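Side-chain contacts in SH3 domain-containing protein (Dictyostelium discoideum, PDB 4NQI), which remodels membranes as an inverse BAR protein in osmoregulation, phagocytosis and cytokinesis, probably by binding phosphatidylinositol lipids, the chain described here being its N-terminal I-BAR domain: residues Ala55-Ala60 and Leu88-Asp93; Phe78-Asp83 and Leu217-Asp222; Asn25-Asn30 and Arg178-Met183. All blocks are in the same frame, centred on the assembly; numbering follows the deposited sequence.

Interaction 1: residues Ala55-Ala60 and Leu88-Asp93; sequences AGLVLA and LENRRD
The carboxylate of Glu89, whose stem lies against Gly56, is met by the guanidinium of Arg92 at both oxygens, on their syn sides and in the guanidinium plane, the carboxylate itself being somewhat tilted. Arg92 approaches side-on: NE bonds Glu89 OE1 at 2.8 Å, and NH2 bonds Glu89 OE2 at 3.0 Å with a nearly straight N-H...O angle of 178°. Glu89 CD lies in the guanidinium plane, at its edge, so this salt bridge fixes the rotation of both flat groups. OE2 has a further hydrogen bond to the hydroxyl of Tyr45 of the second subunit, which places the buried acid at the dimer interface.

Below the carboxylate, the stem of Glu89 does the packing. Its CG comes within 3.6 Å of Gly56 CA, and a CB on Gly56 would run into that CG. These two residues bring the backbones nearest, with CA atoms 5.8 Å apart, where the helix containing 55-60 passes that containing 88-93 almost antiparallel (168°) at an axis distance of 9.3 Å. This is the packing of the first two long helices of the I-BAR domain, whose subunits each supply three long helices to an elongated dimer. A bend at chi2 (-53°) brings the Glu89 carboxylate within bonding range of Arg92, one turn later in the same helix. An alanine in place of Glu89 would probably leave Arg92 and Tyr45 of the second subunit without their shared carboxylate and open a gap over Gly56.

Leu57 flanks this close approach. It slides past Glu89 in the opposite direction, its CD2 methyl 4.1 Å from Glu89 CB. The same methyl lies 4.2 Å from Asn90 OD1, where the two side chains cross at about a right angle. Lys86, one turn earlier on the helix of Glu89, also touches Leu57.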
ATOM      1  N   ALA B  55      -6.065  -9.610  -5.530  1.00 45.38           N
ATOM      2  CA  ALA B  55      -6.082 -10.532  -4.399  1.00 41.28           C
ATOM      3  C   ALA B  55      -6.915  -9.951  -3.259  1.00 47.61           C
ATOM      4  O   ALA B  55      -7.529 -10.691  -2.486  1.00 50.17           O
ATOM      5  CB  ALA B  55      -4.672 -10.821  -3.929  1.00 43.92           C
ATOM      6  N   GLY B  56      -6.931  -8.624  -3.155  1.00 47.53           N
ATOM      7  CA  GLY B  56      -7.751  -7.951  -2.164  1.00 44.63           C
ATOM      8  C   GLY B  56      -9.240  -8.100  -2.433  1.00 43.55           C
ATOM      9  O   GLY B  56     -10.031  -8.254  -1.499  1.00 39.29           O
ATOM     10  N   LEU B  57      -9.621  -8.052  -3.708  1.00 47.01           N
ATOM     11  CA  LEU B  57     -11.023  -8.159  -4.104  1.00 51.02           C
ATOM     12  C   LEU B  57     -11.594  -9.553  -3.836  1.00 48.20           C
ATOM     13  O   LEU B  57     -12.736  -9.686  -3.383  1.00 44.79           O
ATOM     14  CB  LEU B  57     -11.187  -7.787  -5.579  1.00 49.00           C
ATOM     15  CG  LEU B  57     -10.807  -6.347  -5.925  1.00 49.27           C
ATOM     16  CD1 LEU B  57     -10.934  -6.083  -7.416  1.00 47.68           C
ATOM     17  CD2 LEU B  57     -11.672  -5.376  -5.144  1.00 50.77           C
ATOM     18  N   VAL B  58     -10.802 -10.583  -4.127  1.00 46.67           N
ATOM     19  CA  VAL B  58     -11.182 -11.956  -3.815  1.00 47.90           C
ATOM     20  C   VAL B  58     -11.430 -12.093  -2.316  1.00 47.26           C
ATOM     21  O   VAL B  58     -12.436 -12.669  -1.897  1.00 48.63           O
ATOM     22  CB  VAL B  58     -10.091 -12.952  -4.247  1.00 45.72           C
ATOM     23  CG1 VAL B  58     -10.468 -14.371  -3.841  1.00 41.10           C
ATOM     24  CG2 VAL B  58      -9.861 -12.871  -5.750  1.00 43.46           C
ATOM     25  N   LEU B  59     -10.514 -11.546  -1.518  1.00 42.62           N
ATOM     26  CA  LEU B  59     -10.654 -11.550  -0.063  1.00 41.77           C
ATOM     27  C   LEU B  59     -11.946 -10.861   0.370  1.00 44.82           C
ATOM     28  O   LEU B  59     -12.673 -11.374   1.222  1.00 44.19           O
ATOM     29  CB  LEU B  59      -9.446 -10.881   0.600  1.00 34.66           C
ATOM     30  CG  LEU B  59      -9.533 -10.646   2.112  1.00 37.71           C
ATOM     31  CD1 LEU B  59      -9.778 -11.949   2.860  1.00 33.19           C
ATOM     32  CD2 LEU B  59      -8.278  -9.962   2.637  1.00 36.22           C
ATOM     33  N   ALA B  60     -12.224  -9.707  -0.228  1.00 44.09           N
ATOM     34  CA  ALA B  60     -13.468  -8.987   0.029  1.00 44.89           C
ATOM     35  C   ALA B  60     -14.696  -9.855  -0.258  1.00 50.00           C
ATOM     36  O   ALA B  60     -15.659  -9.850   0.512  1.00 49.13           O
ATOM     37  CB  ALA B  60     -13.517  -7.706  -0.791  1.00 36.89           C
ATOM     38  N   LEU B  88     -11.012   0.125  -0.854  1.00 43.82           N
ATOM     39  CA  LEU B  88      -9.589   0.438  -0.725  1.00 38.67           C
ATOM     40  C   LEU B  88      -8.731  -0.255  -1.789  1.00 39.90           C
ATOM     41  O   LEU B  88      -7.785   0.340  -2.310  1.00 40.84           O
ATOM     42  CB  LEU B  88      -9.087   0.089   0.679  1.00 42.18           C
ATOM     43  CG  LEU B  88      -9.614   0.972   1.813  1.00 44.46           C
ATOM     44  CD1 LEU B  88      -9.142   0.467   3.164  1.00 41.73           C
ATOM     45  CD2 LEU B  88      -9.178   2.415   1.617  1.00 40.73           C
ATOM     46  N   GLU B  89      -9.060  -1.501  -2.120  1.00 47.64           N
ATOM     47  CA  GLU B  89      -8.297  -2.234  -3.130  1.00 51.29           C
ATOM     48  C   GLU B  89      -8.555  -1.701  -4.537  1.00 48.22           C
ATOM     49  O   GLU B  89      -7.665  -1.735  -5.390  1.00 46.91           O
ATOM     50  CB  GLU B  89      -8.574  -3.739  -3.059  1.00 52.46           C
ATOM     51  CG  GLU B  89      -8.090  -4.405  -1.774  1.00 54.82           C
ATOM     52  CD  GLU B  89      -6.625  -4.126  -1.468  1.00 65.55           C
ATOM     53  OE1 GLU B  89      -5.811  -4.031  -2.411  1.00 70.05           O
ATOM     54  OE2 GLU B  89      -6.285  -4.002  -0.272  1.00 67.85           O
ATOM     55  N   ASN B  90      -9.769  -1.211  -4.777  1.00 43.43           N
ATOM     56  CA  ASN B  90     -10.074  -0.525  -6.027  1.00 44.58           C
ATOM     57  C   ASN B  90      -9.227   0.738  -6.170  1.00 44.42           C
ATOM     58  O   ASN B  90      -8.738   1.048  -7.258  1.00 46.64           O
ATOM     59  CB  ASN B  90     -11.565  -0.175  -6.110  1.00 45.01           C
ATOM     60  CG  ASN B  90     -12.409  -1.313  -6.665  1.00 46.87           C
ATOM     61  OD1 ASN B  90     -12.001  -2.013  -7.594  1.00 50.78           O
ATOM     62  ND2 ASN B  90     -13.597  -1.495  -6.101  1.00 46.55           N
ATOM     63  N   ARG B  91      -9.047   1.456  -5.065  1.00 44.53           N
ATOM     64  CA  ARG B  91      -8.271   2.693  -5.076  1.00 46.90           C
ATOM     65  C   ARG B  91      -6.768   2.438  -5.172  1.00 47.55           C
ATOM     66  O   ARG B  91      -6.026   3.281  -5.678  1.00 45.41           O
ATOM     67  CB  ARG B  91      -8.592   3.547  -3.847  1.00 47.50           C
ATOM     68  CG  ARG B  91     -10.058   3.950  -3.747  1.00 53.97           C
ATOM     69  CD  ARG B  91     -10.316   4.858  -2.552  1.00 66.39           C
ATOM     70  NE  ARG B  91     -11.711   4.803  -2.119  1.00 74.52           N
ATOM     71  CZ  ARG B  91     -12.454   5.865  -1.819  1.00 82.11           C
ATOM     72  NH1 ARG B  91     -11.943   7.086  -1.904  1.00 82.70           N
ATOM     73  NH2 ARG B  91     -13.713   5.704  -1.433  1.00 86.49           N
ATOM     74  N   ARG B  92      -6.318   1.283  -4.685  1.00 46.55           N
ATOM     75  CA  ARG B  92      -4.917   0.908  -4.840  1.00 44.35           C
ATOM     76  C   ARG B  92      -4.624   0.685  -6.318  1.00 47.64           C
ATOM     77  O   ARG B  92      -3.555   1.046  -6.810  1.00 45.92           O
ATOM     78  CB  ARG B  92      -4.576  -0.356  -4.047  1.00 46.50           C
ATOM     79  CG  ARG B  92      -3.083  -0.684  -4.052  1.00 48.92           C
ATOM     80  CD  ARG B  92      -2.792  -2.110  -3.602  1.00 47.14           C
ATOM     81  NE  ARG B  92      -3.466  -2.441  -2.350  1.00 54.02           N
ATOM     82  CZ  ARG B  92      -3.003  -2.122  -1.145  1.00 53.14           C
ATOM     83  NH1 ARG B  92      -1.863  -1.454  -1.023  1.00 46.21           N
ATOM     84  NH2 ARG B  92      -3.684  -2.466  -0.060  1.00 50.62           N
ATOM     85  N   ASP B  93      -5.586   0.093  -7.022  1.00 47.12           N
ATOM     86  CA  ASP B  93      -5.464  -0.113  -8.459  1.00 49.75           C
ATOM     87  C   ASP B  93      -5.315   1.226  -9.186  1.00 50.02           C
ATOM     88  O   ASP B  93      -4.469   1.365 -10.076  1.00 41.13           O
ATOM     89  CB  ASP B  93      -6.670  -0.888  -8.993  1.00 47.10           C
ATOM     90  CG  ASP B  93      -6.587  -1.142 -10.483  1.00 56.79           C
ATOM     91  OD1 ASP B  93      -5.700  -1.912 -10.909  1.00 58.49           O
ATOM     92  OD2 ASP B  93      -7.417  -0.579 -11.230  1.00 62.51           O
TER

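Interaction 2: residues Phe78-Asp83 and Leu217-Asp222; sequences FKKLAD and LNTHRD
Thr219 OG1 is hydrogen-bonded to the carbonyl O of Thr215, one turn earlier in its own helix, and the end of the Lys80 chain comes to rest against it. The closest carbon is Lys80 CE, 3.9 Å from Thr219 OG1, with Lys80 CD next at 4.1 Å. A chi1 of -67° holds the hydroxyl oxygen beside the Thr219 backbone N, where it can reach back to Thr215. Lys80 is extended up to its last bond and then bends at chi4 (-50°), leaving NZ 4.2 Å from Thr219 OG1. The aliphatic part of the lysine therefore supplies most of this contact, and no direct bond joins the ammonium to the hydroxyl.

Beside this pair, Leu81 and His220 cross at about a right angle. Leu81 CD1 addresses the imidazole at its edge, near the ring plane, 4.1 Å from His220 CE1; Leu81 CD2 is 4.2 Å from His220 CE1 but lies off the plane. Leu81 CB lies 4.2 Å from His220 NE2. At the other ring nitrogen, ND1 of His220 is hydrogen-bonded to OD1 of Asn196 of the second subunit, which should restrain the ring's rotation while the leucine packs against its edge.

The contact joins two long I-BAR helices, 72-140 and 152-224, running in roughly opposite directions. Leu63 of helix 15-64 also touches Leu81, while Phe195 and Leu192 of the second subunit pack on Leu81 and His220, respectively, so helices of both subunits pack around Leu81 and His220.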
ATOM      1  N   PHE B  78     -19.406  -8.027   8.993  1.00 34.61           N
ATOM      2  CA  PHE B  78     -18.715  -8.716   7.907  1.00 41.28           C
ATOM      3  C   PHE B  78     -18.889  -7.971   6.584  1.00 44.56           C
ATOM      4  O   PHE B  78     -17.922  -7.751   5.850  1.00 42.87           O
ATOM      5  CB  PHE B  78     -19.242 -10.147   7.771  1.00 40.69           C
ATOM      6  CG  PHE B  78     -18.955 -11.022   8.964  1.00 44.21           C
ATOM      7  CD1 PHE B  78     -17.828 -10.811   9.747  1.00 47.81           C
ATOM      8  CD2 PHE B  78     -19.809 -12.065   9.295  1.00 46.85           C
ATOM      9  CE1 PHE B  78     -17.563 -11.621  10.840  1.00 47.27           C
ATOM     10  CE2 PHE B  78     -19.548 -12.878  10.386  1.00 47.42           C
ATOM     11  CZ  PHE B  78     -18.424 -12.655  11.158  1.00 48.24           C
ATOM     12  N   LYS B  79     -20.128  -7.588   6.288  1.00 40.43           N
ATOM     13  CA  LYS B  79     -20.444  -6.862   5.061  1.00 43.41           C
ATOM     14  C   LYS B  79     -19.710  -5.530   5.008  1.00 41.84           C
ATOM     15  O   LYS B  79     -19.193  -5.130   3.963  1.00 43.48           O
ATOM     16  CB  LYS B  79     -21.951  -6.617   4.967  1.00 47.01           C
ATOM     17  CG  LYS B  79     -22.379  -5.789   3.764  1.00 49.84           C
ATOM     18  CD  LYS B  79     -21.941  -6.450   2.461  1.00 56.69           C
ATOM     19  CE  LYS B  79     -22.523  -5.737   1.247  0.78 60.72           C
ATOM     20  NZ  LYS B  79     -22.285  -6.515  -0.004  0.89 64.44           N
ATOM     21  N   LYS B  80     -19.666  -4.852   6.147  1.00 45.52           N
ATOM     22  CA  LYS B  80     -19.039  -3.544   6.248  1.00 42.75           C
ATOM     23  C   LYS B  80     -17.524  -3.655   6.064  1.00 42.92           C
ATOM     24  O   LYS B  80     -16.899  -2.790   5.446  1.00 40.14           O
ATOM     25  CB  LYS B  80     -19.380  -2.917   7.598  1.00 48.92           C
ATOM     26  CG  LYS B  80     -19.089  -1.436   7.686  1.00 55.53           C
ATOM     27  CD  LYS B  80     -19.625  -0.848   8.981  1.00 62.68           C
ATOM     28  CE  LYS B  80     -19.085   0.552   9.183  1.00 68.14           C
ATOM     29  NZ  LYS B  80     -17.609   0.556   9.002  1.00 69.12           N
ATOM     30  N   LEU B  81     -16.944  -4.729   6.596  1.00 45.52           N
ATOM     31  CA  LEU B  81     -15.518  -4.995   6.427  1.00 38.13           C
ATOM     32  C   LEU B  81     -15.208  -5.296   4.963  1.00 38.26           C
ATOM     33  O   LEU B  81     -14.218  -4.805   4.416  1.00 34.43           O
ATOM     34  CB  LEU B  81     -15.080  -6.161   7.321  1.00 40.65           C
ATOM     35  CG  LEU B  81     -13.632  -6.643   7.187  1.00 39.74           C
ATOM     36  CD1 LEU B  81     -12.669  -5.516   7.483  1.00 37.86           C
ATOM     37  CD2 LEU B  81     -13.353  -7.825   8.106  1.00 33.38           C
ATOM     38  N   ALA B  82     -16.070  -6.094   4.333  1.00 36.19           N
ATOM     39  CA  ALA B  82     -15.918  -6.446   2.923  1.00 37.35           C
ATOM     40  C   ALA B  82     -15.950  -5.213   2.020  1.00 40.74           C
ATOM     41  O   ALA B  82     -15.105  -5.067   1.130  1.00 45.52           O
ATOM     42  CB  ALA B  82     -16.997  -7.439   2.505  1.00 31.61           C
ATOM     43  N   ASP B  83     -16.931  -4.339   2.243  1.00 39.88           N
ATOM     44  CA  ASP B  83     -17.074  -3.120   1.447  1.00 46.53           C
ATOM     45  C   ASP B  83     -15.860  -2.201   1.578  1.00 41.33           C
ATOM     46  O   ASP B  83     -15.438  -1.571   0.607  1.00 44.03           O
ATOM     47  CB  ASP B  83     -18.341  -2.359   1.848  1.00 49.63           C
ATOM     48  CG  ASP B  83     -19.610  -3.044   1.374  1.00 59.54           C
ATOM     49  OD1 ASP B  83     -19.515  -3.976   0.548  1.00 63.99           O
ATOM     50  OD2 ASP B  83     -20.705  -2.638   1.822  1.00 62.56           O
ATOM     51  N   LEU B 217     -12.812  -0.936  12.991  1.00 39.17           N
ATOM     52  CA  LEU B 217     -12.289  -1.231  14.325  1.00 43.10           C
ATOM     53  C   LEU B 217     -13.286  -0.847  15.415  1.00 47.89           C
ATOM     54  O   LEU B 217     -13.518  -1.612  16.351  1.00 53.98           O
ATOM     55  CB  LEU B 217     -10.959  -0.511  14.560  1.00 37.99           C
ATOM     56  CG  LEU B 217      -9.728  -1.070  13.845  1.00 41.67           C
ATOM     57  CD1 LEU B 217      -8.494  -0.228  14.139  1.00 40.10           C
ATOM     58  CD2 LEU B 217      -9.485  -2.515  14.245  1.00 35.77           C
ATOM     59  N   ASN B 218     -13.876   0.339  15.285  1.00 46.23           N
ATOM     60  CA  ASN B 218     -14.898   0.789  16.224  1.00 43.87           C
ATOM     61  C   ASN B 218     -16.112  -0.136  16.223  1.00 42.69           C
ATOM     62  O   ASN B 218     -16.623  -0.501  17.285  1.00 50.71           O
ATOM     63  CB  ASN B 218     -15.320   2.227  15.911  1.00 51.65           C
ATOM     64  CG  ASN B 218     -16.347   2.760  16.891  1.00 60.12           C
ATOM     65  OD1 ASN B 218     -16.029   3.048  18.046  1.00 63.37           O
ATOM     66  ND2 ASN B 218     -17.588   2.901  16.432  1.00 58.37           N
ATOM     67  N   THR B 219     -16.565  -0.521  15.032  1.00 38.40           N
ATOM     68  CA  THR B 219     -17.685  -1.451  14.892  1.00 43.95           C
ATOM     69  C   THR B 219     -17.361  -2.823  15.489  1.00 42.67           C
ATOM     70  O   THR B 219     -18.165  -3.388  16.237  1.00 40.87           O
ATOM     71  CB  THR B 219     -18.104  -1.616  13.416  1.00 49.36           C
ATOM     72  OG1 THR B 219     -18.650  -0.382  12.932  1.00 51.79           O
ATOM     73  CG2 THR B 219     -19.151  -2.711  13.270  1.00 42.90           C
ATOM     74  N   HIS B 220     -16.183  -3.352  15.158  1.00 40.86           N
ATOM     75  CA  HIS B 220     -15.764  -4.664  15.649  1.00 42.88           C
ATOM     76  C   HIS B 220     -15.624  -4.677  17.167  1.00 48.25           C
ATOM     77  O   HIS B 220     -16.030  -5.639  17.822  1.00 51.10           O
ATOM     78  CB  HIS B 220     -14.440  -5.095  15.011  1.00 37.06           C
ATOM     79  CG  HIS B 220     -14.486  -5.182  13.515  1.00 40.18           C
ATOM     80  ND1 HIS B 220     -13.354  -5.349  12.750  1.00 38.72           N
ATOM     81  CD2 HIS B 220     -15.524  -5.119  12.650  1.00 35.57           C
ATOM     82  CE1 HIS B 220     -13.693  -5.385  11.471  1.00 38.15           C
ATOM     83  NE2 HIS B 220     -15.002  -5.248  11.385  1.00 36.50           N
ATOM     84  N   ARG B 221     -15.045  -3.611  17.717  1.00 48.68           N
ATOM     85  CA  ARG B 221     -14.840  -3.503  19.159  1.00 54.24           C
ATOM     86  C   ARG B 221     -16.159  -3.601  19.919  1.00 46.84           C
ATOM     87  O   ARG B 221     -16.249  -4.294  20.932  1.00 48.80           O
ATOM     88  CB  ARG B 221     -14.147  -2.187  19.510  1.00 60.13           C
ATOM     89  CG  ARG B 221     -13.589  -2.152  20.924  1.00 65.12           C
ATOM     90  CD  ARG B 221     -13.318  -0.732  21.397  1.00 71.11           C
ATOM     91  NE  ARG B 221     -12.862   0.148  20.324  1.00 76.24           N
ATOM     92  CZ  ARG B 221     -11.624   0.153  19.838  1.00 84.10           C
ATOM     93  NH1 ARG B 221     -10.719  -0.689  20.317  1.00 86.68           N
ATOM     94  NH2 ARG B 221     -11.294   0.993  18.866  1.00 86.14           N
ATOM     95  N   ASP B 222     -17.177  -2.906  19.421  1.00 52.54           N
ATOM     96  CA  ASP B 222     -18.506  -2.965  20.018  1.00 54.89           C
ATOM     97  C   ASP B 222     -19.094  -4.367  19.859  1.00 57.41           C
ATOM     98  O   ASP B 222     -19.770  -4.872  20.757  1.00 60.80           O
ATOM     99  CB  ASP B 222     -19.425  -1.924  19.375  1.00 60.82           C
ATOM    100  CG  ASP B 222     -20.755  -1.797  20.092  1.00 73.61           C
ATOM    101  OD1 ASP B 222     -20.759  -1.354  21.260  1.00 73.31           O
ATOM    102  OD2 ASP B 222     -21.796  -2.132  19.487  1.00 80.96           O
TER

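Interaction 3: residues Asn25-Asn30 and Arg178-Met183; sequences NNLKVN and RDVVLM
Leu27 points from its helix toward Val180 and Met183, and its CD1 methyl makes the contact with both. Leu27 and Val180 meet at an oblique angle, one branch of each doing the touching: Leu27 CD1 lies 4.0 Å from Val180 CG2. That valine methyl stands anti to its backbone N, while CG1 takes the crowded position between N and the carbonyl carbon (chi1 69°). Leu27 CD1 also reaches the backbone of the opposing helix, 4.1 Å from Val180 O.

Met183, modelled as selenomethionine, approaches the same methyl through its terminal carbon, CE, at a looser 4.5 Å from Leu27 CD1. The chain is extended through chi2, and the turn about the last bond (chi3 49°) leaves CE as the atom of Met183 that approaches the leucine. Val180 and Met183 are three residues apart and so project from one side of their helix. Their ends, CG2 of Val180 and CE of Met183, stand 5.1 Å apart, both near Leu27 CD1. The backbones keep their distance, the nearest CA atoms being those of Leu27 and Met183 at 8.9 Å, so side chains carry nearly all of this apolar contact. Leu27 lies within a wider pi-type turn at 26-30: the carbonyl O of Asn25 receives Val29 N and, more weakly, Asn30 N.

Polar links border the apolar patch. Asn26 ND2 is hydrogen-bonded to Glu184 OE2 on helix 152-224 and also to Asn70 OD1 of the second subunit. Helices 15-64 and 152-224, the first and third long helices of the I-BAR domain, run in broadly the same direction here. Helix 72-140 completes the three-helix core, with Ile118 against Leu27 and Met183 and Phe121 against Val180, while Leu230 of the second subunit packs on Val181, which points away from Leu27.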
ATOM      1  N   ASN B  25      28.815  14.305 -20.762  1.00 70.89           N
ATOM      2  CA  ASN B  25      29.021  12.861 -20.681  1.00 72.17           C
ATOM      3  C   ASN B  25      27.968  12.185 -19.804  1.00 66.87           C
ATOM      4  O   ASN B  25      27.456  11.121 -20.149  1.00 68.04           O
ATOM      5  CB  ASN B  25      30.430  12.533 -20.174  1.00 70.25           C
ATOM      6  CG  ASN B  25      30.758  11.050 -20.271  1.00 73.91           C
ATOM      7  OD1 ASN B  25      30.968  10.520 -21.364  1.00 76.88           O
ATOM      8  ND2 ASN B  25      30.807  10.374 -19.126  1.00 71.41           N
ATOM      9  N   ASN B  26      27.639  12.816 -18.680  1.00 63.75           N
ATOM     10  CA  ASN B  26      26.648  12.275 -17.753  1.00 66.09           C
ATOM     11  C   ASN B  26      25.264  12.114 -18.387  1.00 69.89           C
ATOM     12  O   ASN B  26      24.605  11.090 -18.202  1.00 71.79           O
ATOM     13  CB  ASN B  26      26.550  13.155 -16.503  1.00 61.38           C
ATOM     14  CG  ASN B  26      25.876  12.448 -15.341  1.00 59.71           C
ATOM     15  OD1 ASN B  26      26.119  11.267 -15.096  1.00 64.92           O
ATOM     16  ND2 ASN B  26      25.019  13.167 -14.622  1.00 53.70           N
ATOM     17  N   LEU B  27      24.835  13.124 -19.141  1.00 66.72           N
ATOM     18  CA  LEU B  27      23.499  13.138 -19.737  1.00 63.28           C
ATOM     19  C   LEU B  27      23.384  12.249 -20.971  1.00 64.83           C
ATOM     20  O   LEU B  27      22.304  11.746 -21.289  1.00 66.86           O
ATOM     21  CB  LEU B  27      23.090  14.571 -20.086  1.00 57.38           C
ATOM     22  CG  LEU B  27      22.769  15.476 -18.896  1.00 53.66           C
ATOM     23  CD1 LEU B  27      22.864  16.943 -19.277  1.00 53.60           C
ATOM     24  CD2 LEU B  27      21.378  15.158 -18.379  1.00 52.10           C
ATOM     25  N   LYS B  28      24.501  12.060 -21.666  1.00 64.65           N
ATOM     26  CA  LYS B  28      24.516  11.265 -22.886  1.00 63.18           C
ATOM     27  C   LYS B  28      24.835   9.793 -22.603  1.00 60.18           C
ATOM     28  O   LYS B  28      24.241   8.894 -23.205  1.00 55.92           O
ATOM     29  CB  LYS B  28      25.520  11.850 -23.883  1.00 58.70           C
ATOM     30  CG  LYS B  28      25.631  11.070 -25.179  1.00 56.96           C
ATOM     31  N   VAL B  29      25.758   9.556 -21.673  1.00 59.19           N
ATOM     32  CA  VAL B  29      26.254   8.210 -21.393  1.00 61.89           C
ATOM     33  C   VAL B  29      25.699   7.607 -20.101  1.00 63.24           C
ATOM     34  O   VAL B  29      25.037   6.571 -20.129  1.00 64.66           O
ATOM     35  CB  VAL B  29      27.802   8.182 -21.337  1.00 60.83           C
ATOM     36  CG1 VAL B  29      28.302   6.832 -20.841  1.00 57.85           C
ATOM     37  CG2 VAL B  29      28.392   8.502 -22.703  1.00 62.12           C
ATOM     38  N   ASN B  30      25.972   8.255 -18.972  1.00 65.01           N
ATOM     39  CA  ASN B  30      25.631   7.698 -17.664  1.00 68.83           C
ATOM     40  C   ASN B  30      24.137   7.689 -17.319  1.00 65.48           C
ATOM     41  O   ASN B  30      23.631   6.712 -16.768  1.00 67.50           O
ATOM     42  CB  ASN B  30      26.420   8.409 -16.557  1.00 71.32           C
ATOM     43  CG  ASN B  30      27.916   8.146 -16.636  1.00 75.59           C
ATOM     44  OD1 ASN B  30      28.351   7.076 -17.066  1.00 80.04           O
ATOM     45  ND2 ASN B  30      28.711   9.123 -16.213  1.00 71.26           N
ATOM     46  N   ARG B 178      26.505  26.970 -18.146  1.00 57.70           N
ATOM     47  CA  ARG B 178      25.177  27.259 -17.615  1.00 59.92           C
ATOM     48  C   ARG B 178      24.128  26.437 -18.344  1.00 61.58           C
ATOM     49  O   ARG B 178      23.301  25.774 -17.718  1.00 62.59           O
ATOM     50  CB  ARG B 178      24.835  28.738 -17.800  1.00 62.59           C
ATOM     51  CG  ARG B 178      25.434  29.678 -16.773  1.00 75.95           C
ATOM     52  CD  ARG B 178      24.776  31.050 -16.858  1.00 86.52           C
ATOM     53  NE  ARG B 178      25.115  31.898 -15.719  1.00 92.41           N
ATOM     54  CZ  ARG B 178      26.217  32.638 -15.642  1.00 97.22           C
ATOM     55  NH1 ARG B 178      27.093  32.631 -16.638  1.00 98.33           N
ATOM     56  NH2 ARG B 178      26.446  33.381 -14.568  1.00100.52           N
ATOM     57  N   ASP B 179      24.174  26.499 -19.672  1.00 60.63           N
ATOM     58  CA  ASP B 179      23.187  25.847 -20.525  1.00 64.85           C
ATOM     59  C   ASP B 179      23.036  24.359 -20.225  1.00 60.86           C
ATOM     60  O   ASP B 179      21.919  23.846 -20.160  1.00 60.66           O
ATOM     61  CB  ASP B 179      23.530  26.059 -22.003  1.00 69.64           C
ATOM     62  CG  ASP B 179      23.309  27.493 -22.459  1.00 73.51           C
ATOM     63  OD1 ASP B 179      22.636  28.253 -21.730  1.00 74.59           O
ATOM     64  OD2 ASP B 179      23.798  27.857 -23.550  1.00 78.09           O
ATOM     65  N   VAL B 180      24.159  23.674 -20.023  1.00 58.07           N
ATOM     66  CA  VAL B 180      24.130  22.230 -19.791  1.00 59.58           C
ATOM     67  C   VAL B 180      23.807  21.852 -18.337  1.00 56.46           C
ATOM     68  O   VAL B 180      23.079  20.885 -18.097  1.00 51.24           O
ATOM     69  CB  VAL B 180      25.430  21.535 -20.280  1.00 52.90           C
ATOM     70  CG1 VAL B 180      26.617  21.931 -19.417  1.00 45.38           C
ATOM     71  CG2 VAL B 180      25.260  20.028 -20.303  1.00 55.94           C
ATOM     72  N   VAL B 181      24.326  22.618 -17.375  1.00 53.03           N
ATOM     73  CA  VAL B 181      24.016  22.383 -15.965  1.00 54.32           C
ATOM     74  C   VAL B 181      22.517  22.557 -15.723  1.00 58.03           C
ATOM     75  O   VAL B 181      21.905  21.806 -14.957  1.00 61.85           O
ATOM     76  CB  VAL B 181      24.828  23.312 -15.027  1.00 41.99           C
ATOM     77  CG1 VAL B 181      24.339  23.201 -13.587  1.00 40.51           C
ATOM     78  CG2 VAL B 181      26.303  22.972 -15.092  1.00 46.10           C
ATOM     79  N   LEU B 182      21.928  23.538 -16.400  1.00 54.26           N
ATOM     80  CA  LEU B 182      20.494  23.787 -16.296  1.00 48.04           C
ATOM     81  C   LEU B 182      19.677  22.748 -17.065  1.00 45.28           C
ATOM     82  O   LEU B 182      18.525  22.486 -16.723  1.00 52.34           O
ATOM     83  CB  LEU B 182      20.149  25.204 -16.761  1.00 46.06           C
ATOM     84  CG  LEU B 182      20.701  26.337 -15.893  1.00 56.11           C
ATOM     85  CD1 LEU B 182      20.071  27.680 -16.248  1.00 59.32           C
ATOM     86  CD2 LEU B 182      20.503  26.025 -14.418  1.00 54.63           C
HETATM   87  N   MSE B 183      20.269  22.159 -18.101  1.00 45.53           N
HETATM   88  CA  MSE B 183      19.628  21.053 -18.809  1.00 51.44           C
HETATM   89  C   MSE B 183      19.486  19.842 -17.889  1.00 51.70           C
HETATM   90  O   MSE B 183      18.511  19.096 -17.975  1.00 51.17           O
HETATM   91  CB  MSE B 183      20.429  20.667 -20.055  1.00 56.41           C
HETATM   92  CG  MSE B 183      20.109  21.489 -21.296  1.00 61.25           C
HETATM   93 SE   MSE B 183      21.191  20.962 -22.829  0.51 57.11          SE
HETATM   94  CE  MSE B 183      20.916  19.037 -22.723  1.00 48.20           C
TER

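How the interactions relate
From the N terminus, helix 15-64 first supplies 25-30, whose partner 178-183 comes only on the third long helix, so interaction 3 closes a loop of nearly 150 residues. Within it lies the much shorter loop of interaction 1, from 55-60 to 88-93 across the turn between the first two helices. Interaction 2 starts at 78-83, inside both loops, and ends at 217-222, beyond both, thereby crossing each. Together they tie all three pairs of long helices. Interactions 1 and 2 are neighbours, touching where Ala60 O meets Ala82 CB at 3.4 Å; interaction 3 lies on the opposite side of the chain's centre, its centre about 43 Å from that of interaction 1.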